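Local coordinates for protein trichothecene 3-O-acetyltransferase (Gibberella zeae, PDB 3B30) that probably transfers an acetyl group from acetyl coenzyme A to the 3-hydroxyl of trichothecene toxins, and is seen here with ethyl coenzyme A, at residues 373-378 with 410-415; 254-259 with 330-335; 24-29 with 96-101; 293-298 with 307-312. All coordinates share one frame; numbering follows the deposited sequence. Where two conformers were deposited one is given.

Interaction 1. Residues 373-378 with 410-415; sequences TSVMLS and SLMYFM. With ETB (Ethyl Coenzyme A), chain B.
M412 O is gripped from strand 375-379 by two donors of unequal strength: the amide of S378, with N at 3.0 Å and a nearly straight bond (170° at the hydrogen), and the weaker CA-H of L377. M376 O likewise takes M412 N and the CA-H of L411, and S378 O takes F414 N and the CA-H of Y413, through more bent amide bonds. With M376 N to S410 O at 2.9 Å, these bonds form an unbroken parallel ladder, the two strands running 27° apart.

L377 and M412 lie on one face of the sheet. The L377 branch point stands opposite its own backbone N (chi1 168°), which carries CD1 over the face of the F414 ring, 4.0 Å from the centroid, as a CH-pi contact displaced toward the rim. The other methyl, CD2, presses on F414 CZ at 3.5 Å. At the beginning of the strand V375 CG1 touches M412 SD at 3.6 Å, the two side chains crossing at about a right angle. Helix 261-277 covers this face through S266 and I269, and R277 donates to S374 O and meets S410 OG, which is also hydrogen-bonded to P371 O.

S378 and Y413 share the other face, with S378 CB 3.9 Å from Y413 CD2. The S378 hydroxyl is modelled implausibly close to the end of the ethyl coenzyme A, so its exact position there is doubtful. A parallel pair inside a mixed sheet, joined by a long excursion that lends strand 399-401 to a second sheet, is consistent with the two-domain fold of coenzyme A-dependent acyltransferases.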
# COMPACT_ATOMS: atom_id res chain seq x y z
N THR A 373 -12.88 -16.16 0.14
CA THR A 373 -14.12 -15.38 -0.05
C THR A 373 -14.03 -13.88 0.27
O THR A 373 -15.01 -13.13 0.07
CB THR A 373 -15.22 -15.91 0.85
OG1 THR A 373 -14.70 -16.08 2.17
CG2 THR A 373 -15.75 -17.24 0.32
N SER A 374 -12.88 -13.47 0.79
CA SER A 374 -12.66 -12.09 1.22
C SER A 374 -12.14 -11.22 0.10
O SER A 374 -11.79 -11.71 -0.96
CB SER A 374 -11.68 -12.04 2.40
OG SER A 374 -12.22 -12.63 3.59
N VAL A 375 -12.09 -9.91 0.37
CA VAL A 375 -11.32 -8.96 -0.43
C VAL A 375 -10.54 -8.12 0.57
O VAL A 375 -11.13 -7.57 1.49
CB VAL A 375 -12.22 -8.02 -1.27
CG1 VAL A 375 -11.38 -6.98 -1.98
CG2 VAL A 375 -13.06 -8.80 -2.27
N MET A 376 -9.22 -8.05 0.40
CA MET A 376 -8.40 -7.22 1.26
C MET A 376 -7.77 -6.16 0.37
O MET A 376 -6.74 -6.41 -0.27
CB MET A 376 -7.31 -8.06 1.94
CG MET A 376 -7.86 -9.27 2.72
SD MET A 376 -6.60 -10.47 3.25
CE MET A 376 -6.06 -11.15 1.68
N LEU A 377 -8.40 -4.99 0.34
CA LEU A 377 -8.05 -3.93 -0.61
C LEU A 377 -7.39 -2.74 0.08
O LEU A 377 -7.91 -2.25 1.08
CB LEU A 377 -9.29 -3.42 -1.37
CG LEU A 377 -9.15 -2.10 -2.20
CD1 LEU A 377 -8.16 -2.22 -3.35
CD2 LEU A 377 -10.48 -1.59 -2.72
N SER A 378 -6.25 -2.33 -0.49
CA SER A 378 -5.54 -1.12 -0.06
C SER A 378 -5.41 -0.12 -1.21
O SER A 378 -4.69 -0.34 -2.20
CB SER A 378 -4.15 -1.45 0.53
OG SER A 378 -3.56 -0.28 1.08
N SER A 410 -6.71 -12.74 -2.90
CA SER A 410 -7.69 -11.73 -2.44
C SER A 410 -7.05 -10.40 -2.00
O SER A 410 -7.76 -9.44 -1.63
CB SER A 410 -8.66 -12.28 -1.42
OG SER A 410 -9.38 -13.36 -1.99
N LEU A 411 -5.71 -10.34 -2.07
CA LEU A 411 -5.02 -9.07 -1.83
C LEU A 411 -5.15 -8.20 -3.08
O LEU A 411 -4.99 -8.68 -4.21
CB LEU A 411 -3.55 -9.29 -1.46
CG LEU A 411 -2.74 -8.06 -0.99
CD1 LEU A 411 -3.31 -7.51 0.36
CD2 LEU A 411 -1.26 -8.39 -0.86
N MET A 412 -5.42 -6.91 -2.88
CA MET A 412 -5.67 -5.99 -3.99
C MET A 412 -5.17 -4.58 -3.69
O MET A 412 -5.10 -4.21 -2.53
CB MET A 412 -7.15 -5.94 -4.32
CG MET A 412 -7.77 -7.28 -4.70
SD MET A 412 -9.52 -7.07 -5.11
CE MET A 412 -9.97 -8.80 -5.23
N TYR A 413 -4.74 -3.86 -4.73
CA TYR A 413 -4.33 -2.44 -4.56
C TYR A 413 -4.97 -1.55 -5.62
O TYR A 413 -5.22 -2.03 -6.75
CB TYR A 413 -2.81 -2.28 -4.70
CG TYR A 413 -2.03 -3.07 -3.68
CD1 TYR A 413 -1.47 -4.31 -3.99
CD2 TYR A 413 -1.87 -2.58 -2.38
CE1 TYR A 413 -0.77 -5.04 -3.02
CE2 TYR A 413 -1.19 -3.30 -1.41
CZ TYR A 413 -0.64 -4.52 -1.74
OH TYR A 413 0.04 -5.19 -0.74
N PHE A 414 -5.21 -0.28 -5.29
CA PHE A 414 -5.35 0.76 -6.34
C PHE A 414 -4.02 1.52 -6.41
O PHE A 414 -3.46 1.90 -5.37
CB PHE A 414 -6.46 1.77 -6.07
CG PHE A 414 -7.85 1.17 -5.98
CD1 PHE A 414 -8.12 -0.07 -6.55
CD2 PHE A 414 -8.88 1.87 -5.36
CE1 PHE A 414 -9.42 -0.63 -6.45
CE2 PHE A 414 -10.17 1.33 -5.26
CZ PHE A 414 -10.43 0.08 -5.80
N MET A 415 -3.55 1.75 -7.62
CA MET A 415 -2.36 2.57 -7.79
C MET A 415 -2.69 4.04 -7.52
O MET A 415 -3.87 4.41 -7.52
CB MET A 415 -1.82 2.39 -9.19
CG MET A 415 -1.39 0.94 -9.53
SD MET A 415 -0.12 0.29 -8.42
CE MET A 415 -1.00 -0.85 -7.35
N1A ETB B . -21.29 15.66 -1.61
C2A ETB B . -20.89 14.76 -2.53
N3A ETB B . -19.68 14.19 -2.47
C4A ETB B . -18.86 14.46 -1.48
C5A ETB B . -19.23 15.37 -0.54
C6A ETB B . -20.48 16.00 -0.60
N6A ETB B . -20.83 16.97 0.21
N7A ETB B . -18.22 15.48 0.29
C8A ETB B . -17.23 14.69 -0.10
N9A ETB B . -17.61 14.06 -1.21
C1B ETB B . -16.84 13.17 -2.05
C2B ETB B . -15.73 13.88 -2.78
O2B ETB B . -16.18 14.65 -3.81
C3B ETB B . -14.83 12.74 -3.14
O3B ETB B . -15.36 12.13 -4.24
P3B ETB B . -14.61 11.83 -5.52
O7A ETB B . -14.60 13.05 -6.10
O8A ETB B . -13.29 11.47 -5.27
O9A ETB B . -15.36 10.86 -6.23
C4B ETB B . -15.06 11.82 -1.99
O4B ETB B . -16.18 12.23 -1.31
C5B ETB B . -13.86 11.84 -1.10
O5B ETB B . -14.01 11.03 -0.01
P1A ETB B . -12.82 10.47 0.80
O1A ETB B . -13.50 9.64 1.77
O2A ETB B . -12.03 11.53 1.38
O3A ETB B . -11.80 9.74 -0.12
P2A ETB B . -11.96 8.50 -1.00
O4A ETB B . -11.34 8.88 -2.18
O5A ETB B . -13.28 8.10 -1.03
O6A ETB B . -11.12 7.40 -0.31
CBP ETB B . -10.20 6.10 1.42
CCP ETB B . -11.42 6.89 0.94
CDP ETB B . -10.63 5.36 2.63
CEP ETB B . -9.63 5.09 0.46
CAP ETB B . -9.07 7.09 1.67
OAP ETB B . -9.47 8.10 2.49
C9P ETB B . -7.86 6.39 2.19
O9P ETB B . -7.79 6.28 3.52
N8P ETB B . -7.00 5.87 1.34
C7P ETB B . -5.73 5.32 1.65
C6P ETB B . -5.70 3.90 2.18
C5P ETB B . -4.30 3.47 2.54
O5P ETB B . -3.52 4.13 3.26
N4P ETB B . -3.96 2.35 2.00
C3P ETB B . -3.11 1.41 2.66

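Interaction 2. Residues 254-259 with 330-335; sequences ASTKFV and TASRLR. With ETB (Ethyl Coenzyme A), chain B.
F258 and R335 approach each other obliquely: F258 CE1 lies over one face of the R335 guanidinium, 4.2 Å from NH2. The phenyl gives a face to the adenine of ethyl coenzyme A, with cofactor atom C4A 3.3 Å above its plane and offset toward the rim. Ring and arginine thus divide the cofactor, one taking the base and the other the diphosphate.

The R335 chain reaches its place by folding at chi2 and chi3 (55° and 47°). The first of these bends lies beside the loop, where R335 CG rests 3.4 Å from F258 O. Its NH1 and NH2 both donate to O1A of the ligand, NH2 at 3.0 Å, and P1A lies in the guanidinium plane at its edge. NH1 also makes a weak bond to O5A on the second phosphate. NE is engaged by D263 in a salt bridge, which fixes the rotation of the group.

Behind this polar end the loop settles on helix 327-335 through small groups. V259 CG1 meets A331 CB at 3.9 Å, and T256 OG1 lies 3.4 Å from S332 CB.

No hydrogen bond joins 254-259 to 330-335, though D253 N, just before, meets S332 OG, itself bonded to G328 O. F258 and R335 converge on the cofactor, which both bind; D263 would probably temper the arginine's charge while keeping it aimed at the diphosphate.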
# COMPACT_ATOMS: atom_id res chain seq x y z
N ALA A 254 -30.75 4.74 1.78
CA ALA A 254 -31.33 5.98 2.29
C ALA A 254 -30.43 6.63 3.35
O ALA A 254 -30.45 7.84 3.54
CB ALA A 254 -32.75 5.74 2.85
N SER A 255 -29.62 5.81 4.03
CA SER A 255 -28.78 6.30 5.11
C SER A 255 -27.54 7.04 4.56
O SER A 255 -26.82 7.69 5.32
CB SER A 255 -28.35 5.14 6.02
OG SER A 255 -27.33 4.37 5.40
N THR A 256 -27.33 6.96 3.25
CA THR A 256 -26.05 7.32 2.65
C THR A 256 -26.25 8.51 1.70
O THR A 256 -26.85 8.34 0.66
CB THR A 256 -25.47 6.08 1.88
OG1 THR A 256 -25.17 5.05 2.83
CG2 THR A 256 -24.20 6.44 1.10
N LYS A 257 -25.74 9.69 2.06
CA LYS A 257 -25.92 10.91 1.22
C LYS A 257 -25.14 10.88 -0.09
O LYS A 257 -25.59 11.42 -1.09
CB LYS A 257 -25.50 12.19 1.96
CG LYS A 257 -26.30 12.55 3.20
CD LYS A 257 -27.56 13.26 2.85
CE LYS A 257 -28.09 13.97 4.08
NZ LYS A 257 -29.51 14.26 3.88
N PHE A 258 -23.92 10.32 -0.05
CA PHE A 258 -23.07 10.30 -1.23
C PHE A 258 -22.04 9.20 -1.04
O PHE A 258 -21.78 8.76 0.08
CB PHE A 258 -22.36 11.66 -1.46
CG PHE A 258 -21.38 12.01 -0.38
CD1 PHE A 258 -20.08 11.50 -0.41
CD2 PHE A 258 -21.78 12.81 0.70
CE1 PHE A 258 -19.18 11.79 0.63
CE2 PHE A 258 -20.89 13.12 1.71
CZ PHE A 258 -19.58 12.60 1.68
N VAL A 259 -21.46 8.78 -2.16
CA VAL A 259 -20.30 7.89 -2.13
C VAL A 259 -19.23 8.52 -3.01
O VAL A 259 -19.50 9.48 -3.73
CB VAL A 259 -20.65 6.42 -2.57
CG1 VAL A 259 -21.64 5.80 -1.62
CG2 VAL A 259 -21.15 6.36 -4.04
N THR A 330 -23.89 -1.76 -2.39
CA THR A 330 -22.54 -2.21 -1.98
C THR A 330 -21.66 -1.00 -1.61
O THR A 330 -20.96 -1.02 -0.58
CB THR A 330 -21.89 -3.10 -3.05
OG1 THR A 330 -22.84 -4.09 -3.47
CG2 THR A 330 -20.60 -3.79 -2.49
N ALA A 331 -21.71 0.06 -2.40
CA ALA A 331 -20.90 1.27 -2.09
C ALA A 331 -21.33 1.89 -0.77
O ALA A 331 -20.49 2.42 -0.03
CB ALA A 331 -20.96 2.30 -3.21
N SER A 332 -22.63 1.85 -0.48
CA SER A 332 -23.15 2.35 0.79
C SER A 332 -22.56 1.61 1.99
O SER A 332 -22.30 2.23 3.02
CB SER A 332 -24.70 2.31 0.82
OG SER A 332 -25.25 3.15 -0.19
N ARG A 333 -22.39 0.28 1.88
CA ARG A 333 -21.76 -0.48 2.99
C ARG A 333 -20.37 0.11 3.30
O ARG A 333 -20.01 0.29 4.46
CB ARG A 333 -21.55 -1.95 2.60
CG ARG A 333 -22.86 -2.72 2.32
CD ARG A 333 -22.54 -4.14 1.79
NE ARG A 333 -23.74 -4.90 1.43
CZ ARG A 333 -24.41 -5.68 2.29
NH1 ARG A 333 -24.03 -5.73 3.56
NH2 ARG A 333 -25.51 -6.34 1.90
N LEU A 334 -19.59 0.37 2.26
CA LEU A 334 -18.22 0.87 2.41
C LEU A 334 -18.20 2.25 3.08
O LEU A 334 -17.56 2.43 4.12
CB LEU A 334 -17.49 0.88 1.06
CG LEU A 334 -17.37 -0.50 0.40
CD1 LEU A 334 -16.58 -0.45 -0.88
CD2 LEU A 334 -16.78 -1.56 1.33
N ARG A 335 -18.97 3.18 2.51
CA ARG A 335 -19.01 4.58 2.97
C ARG A 335 -19.55 4.68 4.41
O ARG A 335 -19.11 5.55 5.18
CB ARG A 335 -19.89 5.40 1.99
CG ARG A 335 -20.16 6.87 2.36
CD ARG A 335 -18.85 7.70 2.62
NE ARG A 335 -17.83 7.51 1.59
CZ ARG A 335 -16.70 8.22 1.51
NH1 ARG A 335 -15.80 7.95 0.57
NH2 ARG A 335 -16.45 9.18 2.38
N1A ETB B . -21.29 15.66 -1.61
C2A ETB B . -20.89 14.76 -2.53
N3A ETB B . -19.68 14.19 -2.47
C4A ETB B . -18.86 14.46 -1.48
C5A ETB B . -19.23 15.37 -0.54
C6A ETB B . -20.48 16.00 -0.60
N6A ETB B . -20.83 16.97 0.21
N7A ETB B . -18.22 15.48 0.29
C8A ETB B . -17.23 14.69 -0.10
N9A ETB B . -17.61 14.06 -1.21
C1B ETB B . -16.84 13.17 -2.05
C2B ETB B . -15.73 13.88 -2.78
O2B ETB B . -16.18 14.65 -3.81
C3B ETB B . -14.83 12.74 -3.14
O3B ETB B . -15.36 12.13 -4.24
P3B ETB B . -14.61 11.83 -5.52
O7A ETB B . -14.60 13.05 -6.10
O8A ETB B . -13.29 11.47 -5.27
O9A ETB B . -15.36 10.86 -6.23
C4B ETB B . -15.06 11.82 -1.99
O4B ETB B . -16.18 12.23 -1.31
C5B ETB B . -13.86 11.84 -1.10
O5B ETB B . -14.01 11.03 -0.01
P1A ETB B . -12.82 10.47 0.80
O1A ETB B . -13.50 9.64 1.77
O2A ETB B . -12.03 11.53 1.38
O3A ETB B . -11.80 9.74 -0.12
P2A ETB B . -11.96 8.50 -1.00
O4A ETB B . -11.34 8.88 -2.18
O5A ETB B . -13.28 8.10 -1.03
O6A ETB B . -11.12 7.40 -0.31
CBP ETB B . -10.20 6.10 1.42
CCP ETB B . -11.42 6.89 0.94
CDP ETB B . -10.63 5.36 2.63
CEP ETB B . -9.63 5.09 0.46
CAP ETB B . -9.07 7.09 1.67
OAP ETB B . -9.47 8.10 2.49
C9P ETB B . -7.86 6.39 2.19
O9P ETB B . -7.79 6.28 3.52
N8P ETB B . -7.00 5.87 1.34
C7P ETB B . -5.73 5.32 1.65
C6P ETB B . -5.70 3.90 2.18
C5P ETB B . -4.30 3.47 2.54
O5P ETB B . -3.52 4.13 3.26
N4P ETB B . -3.96 2.35 2.00
C3P ETB B . -3.11 1.41 2.66

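Interaction 3. Residues 24-29 with 96-101; sequences SLLYPV and PTIEGM
L26 sends its branch point opposite its backbone N (chi1 170°), and I98 does the same with CG1 (chi1 -162°), so that each chain stretches from its own backbone toward the other and their ends meet. The partner is the I98 terminal methyl, CD1, which sits against the whole isopropyl head of L26: it lies 3.8 Å from L26 CD1 and 3.9 Å from both L26 CG and CD2. The two chains cross obliquely, the methyl resting over the triangle of CG, CD1 and CD2 instead of meeting a single carbon.

Looser neighbours surround this central pair. L26 CD2 comes within 4.3 Å of M101 CB, one helical turn beyond I98, while the I98 methyl also approaches P28 CA at 4.2 Å. Every contact between the segments is apolar or grazing, and no hydrogen bond crosses. At 174 Å² of buried surface the interface is small, and its closest backbone approach, P28 to I98, keeps the CA atoms 6.9 Å apart.

The helix start is fixed by polar bonds of its own. T97 is the N-cap, its OG1 accepting from G100 N at 2.9 Å, while its carbonyl receives M101 N. This sets the first turn and with it the face that carries I98 and M101. L26 and M101 both touch I149 of the adjoining strand 147-155, and F111 adds a further wall beside M101. A short capped helix laid by its first turn on a mixed sheet is ordinary alpha/beta layer packing, here within the N-terminal domain of this acyltransferase family.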
# COMPACT_ATOMS: atom_id res chain seq x y z
N SER A 24 7.12 1.58 -7.99
CA SER A 24 8.03 1.91 -9.10
C SER A 24 7.47 3.06 -9.93
O SER A 24 6.26 3.10 -10.23
CB SER A 24 8.26 0.68 -10.01
OG SER A 24 8.89 -0.39 -9.32
N LEU A 25 8.35 4.00 -10.26
CA LEU A 25 8.06 5.15 -11.13
C LEU A 25 8.91 5.00 -12.40
O LEU A 25 10.15 4.83 -12.34
CB LEU A 25 8.40 6.49 -10.42
CG LEU A 25 7.41 6.96 -9.33
CD1 LEU A 25 7.37 6.02 -8.15
CD2 LEU A 25 7.71 8.36 -8.82
N LEU A 26 8.24 5.06 -13.54
CA LEU A 26 8.89 4.88 -14.84
C LEU A 26 8.99 6.23 -15.51
O LEU A 26 7.99 6.92 -15.62
CB LEU A 26 8.06 3.92 -15.73
CG LEU A 26 8.47 3.83 -17.21
CD1 LEU A 26 9.86 3.12 -17.34
CD2 LEU A 26 7.40 3.06 -18.00
N TYR A 27 10.20 6.58 -15.96
CA TYR A 27 10.44 7.77 -16.76
C TYR A 27 11.12 7.38 -18.06
O TYR A 27 11.99 6.49 -18.06
CB TYR A 27 11.39 8.76 -16.04
CG TYR A 27 10.95 9.21 -14.66
CD1 TYR A 27 10.31 10.45 -14.49
CD2 TYR A 27 11.16 8.41 -13.52
CE1 TYR A 27 9.92 10.88 -13.22
CE2 TYR A 27 10.75 8.83 -12.27
CZ TYR A 27 10.15 10.08 -12.12
OH TYR A 27 9.73 10.52 -10.87
N PRO A 28 10.76 8.07 -19.17
CA PRO A 28 11.53 7.90 -20.39
C PRO A 28 12.87 8.64 -20.29
O PRO A 28 12.97 9.67 -19.62
CB PRO A 28 10.62 8.56 -21.46
CG PRO A 28 9.91 9.63 -20.70
CD PRO A 28 9.64 9.00 -19.35
N VAL A 29 13.89 8.08 -20.94
CA VAL A 29 15.20 8.68 -20.99
C VAL A 29 15.61 8.72 -22.44
O VAL A 29 15.82 7.66 -23.07
CB VAL A 29 16.26 7.90 -20.16
CG1 VAL A 29 17.64 8.58 -20.30
CG2 VAL A 29 15.83 7.85 -18.67
N PRO A 96 12.60 -5.39 -19.00
CA PRO A 96 11.68 -4.60 -19.82
C PRO A 96 12.38 -3.47 -20.56
O PRO A 96 13.50 -3.11 -20.21
CB PRO A 96 10.69 -4.03 -18.78
CG PRO A 96 11.48 -3.97 -17.52
CD PRO A 96 12.39 -5.18 -17.55
N THR A 97 11.73 -2.94 -21.58
CA THR A 97 12.24 -1.83 -22.36
C THR A 97 11.12 -0.82 -22.30
O THR A 97 9.98 -1.19 -22.05
CB THR A 97 12.49 -2.24 -23.85
OG1 THR A 97 11.25 -2.65 -24.45
CG2 THR A 97 13.51 -3.41 -23.96
N ILE A 98 11.40 0.45 -22.56
CA ILE A 98 10.32 1.46 -22.61
C ILE A 98 9.27 1.16 -23.69
O ILE A 98 8.06 1.34 -23.45
CB ILE A 98 10.87 2.93 -22.75
CG1 ILE A 98 9.78 3.95 -22.36
CG2 ILE A 98 11.34 3.25 -24.17
CD1 ILE A 98 9.67 4.23 -20.94
N GLU A 99 9.71 0.67 -24.85
CA GLU A 99 8.74 0.35 -25.91
C GLU A 99 7.90 -0.88 -25.58
O GLU A 99 6.71 -0.94 -25.90
CB GLU A 99 9.42 0.28 -27.30
CG GLU A 99 9.89 1.64 -27.80
CD GLU A 99 8.78 2.71 -27.88
OE1 GLU A 99 7.62 2.40 -28.26
OE2 GLU A 99 9.08 3.89 -27.58
N GLY A 100 8.50 -1.85 -24.89
CA GLY A 100 7.78 -3.06 -24.46
C GLY A 100 6.71 -2.73 -23.43
O GLY A 100 5.56 -3.24 -23.49
N MET A 101 7.09 -1.88 -22.48
CA MET A 101 6.17 -1.32 -21.49
C MET A 101 5.01 -0.59 -22.14
O MET A 101 3.86 -0.83 -21.79
CB MET A 101 6.93 -0.34 -20.58
CG MET A 101 7.83 -1.00 -19.56
SD MET A 101 6.93 -1.43 -18.08
CE MET A 101 8.30 -1.74 -16.94

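Interaction 4. Residues 293-298 with 307-312; sequences VDARPA and GLLQNM. With ETB (Ethyl Coenzyme A), chain B.
The guanidinium of R296 has L309 CB over one face, 4.0 Å above the plane and offset toward the rim, while its edge is turned to oxygens: D294 OD1 lies in the plane and G307 O close to it, 2.9 Å from NH2. D294 OD1 in turn is held by R296 N and by NH1, the latter at 2.9 Å in a salt bridge. These two donors come to opposite faces of the carboxylate plane, which locks the acid's rotation, and K382 pairs with its other oxygen. D160 forms a second salt bridge with R296 NH2.

D294 thereby caps the turn into helix 296-299, just where strand 286-294 ends as the neighbour of edge strand 310-318 in the seven-stranded mixed sheet. The antiparallel ladder consists of V293 and N311 as a hydrogen-bonded pair, V293 N reaching N311 O at 2.9 Å, and D294 with Q310 as a non-hydrogen-bonded pair. Beyond it, A295 N donates to L309 O at 3.0 Å, and A295 CB packs on L309 CD1 at 3.7 Å. D294 N, which looks away from Q310, donates to the pantetheine carbonyl O9P of ethyl coenzyme A at 2.7 Å (159° at the hydrogen).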
# COMPACT_ATOMS: atom_id res chain seq x y z
N VAL A 293 -7.69 2.14 5.38
CA VAL A 293 -8.04 3.54 5.58
C VAL A 293 -6.87 4.28 6.25
O VAL A 293 -6.35 3.83 7.27
CB VAL A 293 -9.34 3.69 6.44
CG1 VAL A 293 -9.75 5.16 6.54
CG2 VAL A 293 -10.49 2.95 5.77
N ASP A 294 -6.47 5.41 5.66
CA ASP A 294 -5.56 6.36 6.32
C ASP A 294 -6.27 6.97 7.53
O ASP A 294 -7.34 7.56 7.39
CB ASP A 294 -5.19 7.47 5.30
CG ASP A 294 -4.24 8.53 5.88
OD1 ASP A 294 -3.71 8.35 7.00
OD2 ASP A 294 -4.00 9.53 5.16
N ALA A 295 -5.68 6.79 8.72
CA ALA A 295 -6.24 7.30 9.96
C ALA A 295 -5.75 8.69 10.33
O ALA A 295 -6.18 9.23 11.35
CB ALA A 295 -5.98 6.31 11.13
N ARG A 296 -4.87 9.28 9.53
CA ARG A 296 -4.40 10.64 9.85
C ARG A 296 -5.54 11.67 9.99
O ARG A 296 -5.55 12.43 10.95
CB ARG A 296 -3.38 11.13 8.81
CG ARG A 296 -2.01 10.42 8.94
CD ARG A 296 -1.17 10.69 7.67
NE ARG A 296 0.08 9.93 7.68
CZ ARG A 296 0.19 8.61 7.51
NH1 ARG A 296 -0.89 7.83 7.32
NH2 ARG A 296 1.40 8.05 7.53
N PRO A 297 -6.47 11.73 9.01
CA PRO A 297 -7.51 12.76 9.15
C PRO A 297 -8.36 12.64 10.41
O PRO A 297 -8.55 13.64 11.08
CB PRO A 297 -8.34 12.58 7.87
CG PRO A 297 -7.36 11.98 6.90
CD PRO A 297 -6.61 11.00 7.74
N ALA A 298 -8.84 11.42 10.74
CA ALA A 298 -9.64 11.17 11.96
C ALA A 298 -8.86 11.48 13.22
O ALA A 298 -9.44 11.92 14.20
CB ALA A 298 -10.14 9.70 12.00
N GLY A 307 4.82 8.27 9.28
CA GLY A 307 4.78 7.00 9.99
C GLY A 307 3.74 6.04 9.45
O GLY A 307 3.41 6.05 8.27
N LEU A 308 3.22 5.24 10.36
CA LEU A 308 2.19 4.25 10.09
C LEU A 308 0.98 4.62 10.94
O LEU A 308 1.00 4.49 12.19
CB LEU A 308 2.73 2.86 10.43
CG LEU A 308 1.99 1.57 10.10
CD1 LEU A 308 0.59 1.52 10.75
CD2 LEU A 308 1.87 1.37 8.64
N LEU A 309 -0.07 5.08 10.27
CA LEU A 309 -1.28 5.53 10.95
C LEU A 309 -2.42 5.16 10.04
O LEU A 309 -2.89 5.97 9.24
CB LEU A 309 -1.26 7.05 11.19
CG LEU A 309 -2.40 7.62 12.06
CD1 LEU A 309 -2.91 6.65 13.18
CD2 LEU A 309 -2.03 9.01 12.66
N GLN A 310 -2.82 3.89 10.15
CA GLN A 310 -3.74 3.27 9.20
C GLN A 310 -4.61 2.31 9.99
O GLN A 310 -4.23 1.85 11.08
CB GLN A 310 -2.92 2.46 8.18
CG GLN A 310 -3.68 1.98 6.95
CD GLN A 310 -3.23 0.62 6.51
OE1 GLN A 310 -4.04 -0.28 6.34
NE2 GLN A 310 -1.91 0.46 6.35
N ASN A 311 -5.78 1.99 9.45
CA ASN A 311 -6.60 0.94 10.03
C ASN A 311 -7.34 0.32 8.85
O ASN A 311 -6.99 0.59 7.69
CB ASN A 311 -7.54 1.53 11.07
CG ASN A 311 -8.07 0.51 12.08
OD1 ASN A 311 -8.07 -0.72 11.85
ND2 ASN A 311 -8.54 1.01 13.22
N MET A 312 -8.32 -0.52 9.12
CA MET A 312 -9.18 -1.04 8.08
C MET A 312 -10.65 -0.82 8.52
O MET A 312 -10.93 -0.61 9.71
CB MET A 312 -8.91 -2.53 7.85
CG MET A 312 -7.47 -2.81 7.34
SD MET A 312 -7.36 -4.26 6.32
CE MET A 312 -7.38 -3.58 4.69
N1A ETB B . -21.29 15.66 -1.61
C2A ETB B . -20.89 14.76 -2.53
N3A ETB B . -19.68 14.19 -2.47
C4A ETB B . -18.86 14.46 -1.48
C5A ETB B . -19.23 15.37 -0.54
C6A ETB B . -20.48 16.00 -0.60
N6A ETB B . -20.83 16.97 0.21
N7A ETB B . -18.22 15.48 0.29
C8A ETB B . -17.23 14.69 -0.10
N9A ETB B . -17.61 14.06 -1.21
C1B ETB B . -16.84 13.17 -2.05
C2B ETB B . -15.73 13.88 -2.78
O2B ETB B . -16.18 14.65 -3.81
C3B ETB B . -14.83 12.74 -3.14
O3B ETB B . -15.36 12.13 -4.24
P3B ETB B . -14.61 11.83 -5.52
O7A ETB B . -14.60 13.05 -6.10
O8A ETB B . -13.29 11.47 -5.27
O9A ETB B . -15.36 10.86 -6.23
C4B ETB B . -15.06 11.82 -1.99
O4B ETB B . -16.18 12.23 -1.31
C5B ETB B . -13.86 11.84 -1.10
O5B ETB B . -14.01 11.03 -0.01
P1A ETB B . -12.82 10.47 0.80
O1A ETB B . -13.50 9.64 1.77
O2A ETB B . -12.03 11.53 1.38
O3A ETB B . -11.80 9.74 -0.12
P2A ETB B . -11.96 8.50 -1.00
O4A ETB B . -11.34 8.88 -2.18
O5A ETB B . -13.28 8.10 -1.03
O6A ETB B . -11.12 7.40 -0.31
CBP ETB B . -10.20 6.10 1.42
CCP ETB B . -11.42 6.89 0.94
CDP ETB B . -10.63 5.36 2.63
CEP ETB B . -9.63 5.09 0.46
CAP ETB B . -9.07 7.09 1.67
OAP ETB B . -9.47 8.10 2.49
C9P ETB B . -7.86 6.39 2.19
O9P ETB B . -7.79 6.28 3.52
N8P ETB B . -7.00 5.87 1.34
C7P ETB B . -5.73 5.32 1.65
C6P ETB B . -5.70 3.90 2.18
C5P ETB B . -4.30 3.47 2.54
O5P ETB B . -3.52 4.13 3.26
N4P ETB B . -3.96 2.35 2.00
C3P ETB B . -3.11 1.41 2.66

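Interactions 1 and 4 belong to the same seven-stranded sheet, where strands 375-379 and 286-294 are neighbours; they touch where M312 CE packs on L377 O, 3.9 Å away. Both are buried and built on backbone ladders, but one is parallel with apolar flanks, the other antiparallel with a charged network at its end. Interaction 2 is nearer the surface and lacks a ladder: R335 sends its main polar bonds to the cofactor, which also runs past interactions 1 and 4, and to D263. Interaction 3, also buried, never touches the ligand and relies on aliphatic packing; it sets helix 98-104 against the five-stranded sheet, its nearest atoms about 7 Å from interaction 1 but about 17 Å from interaction 4.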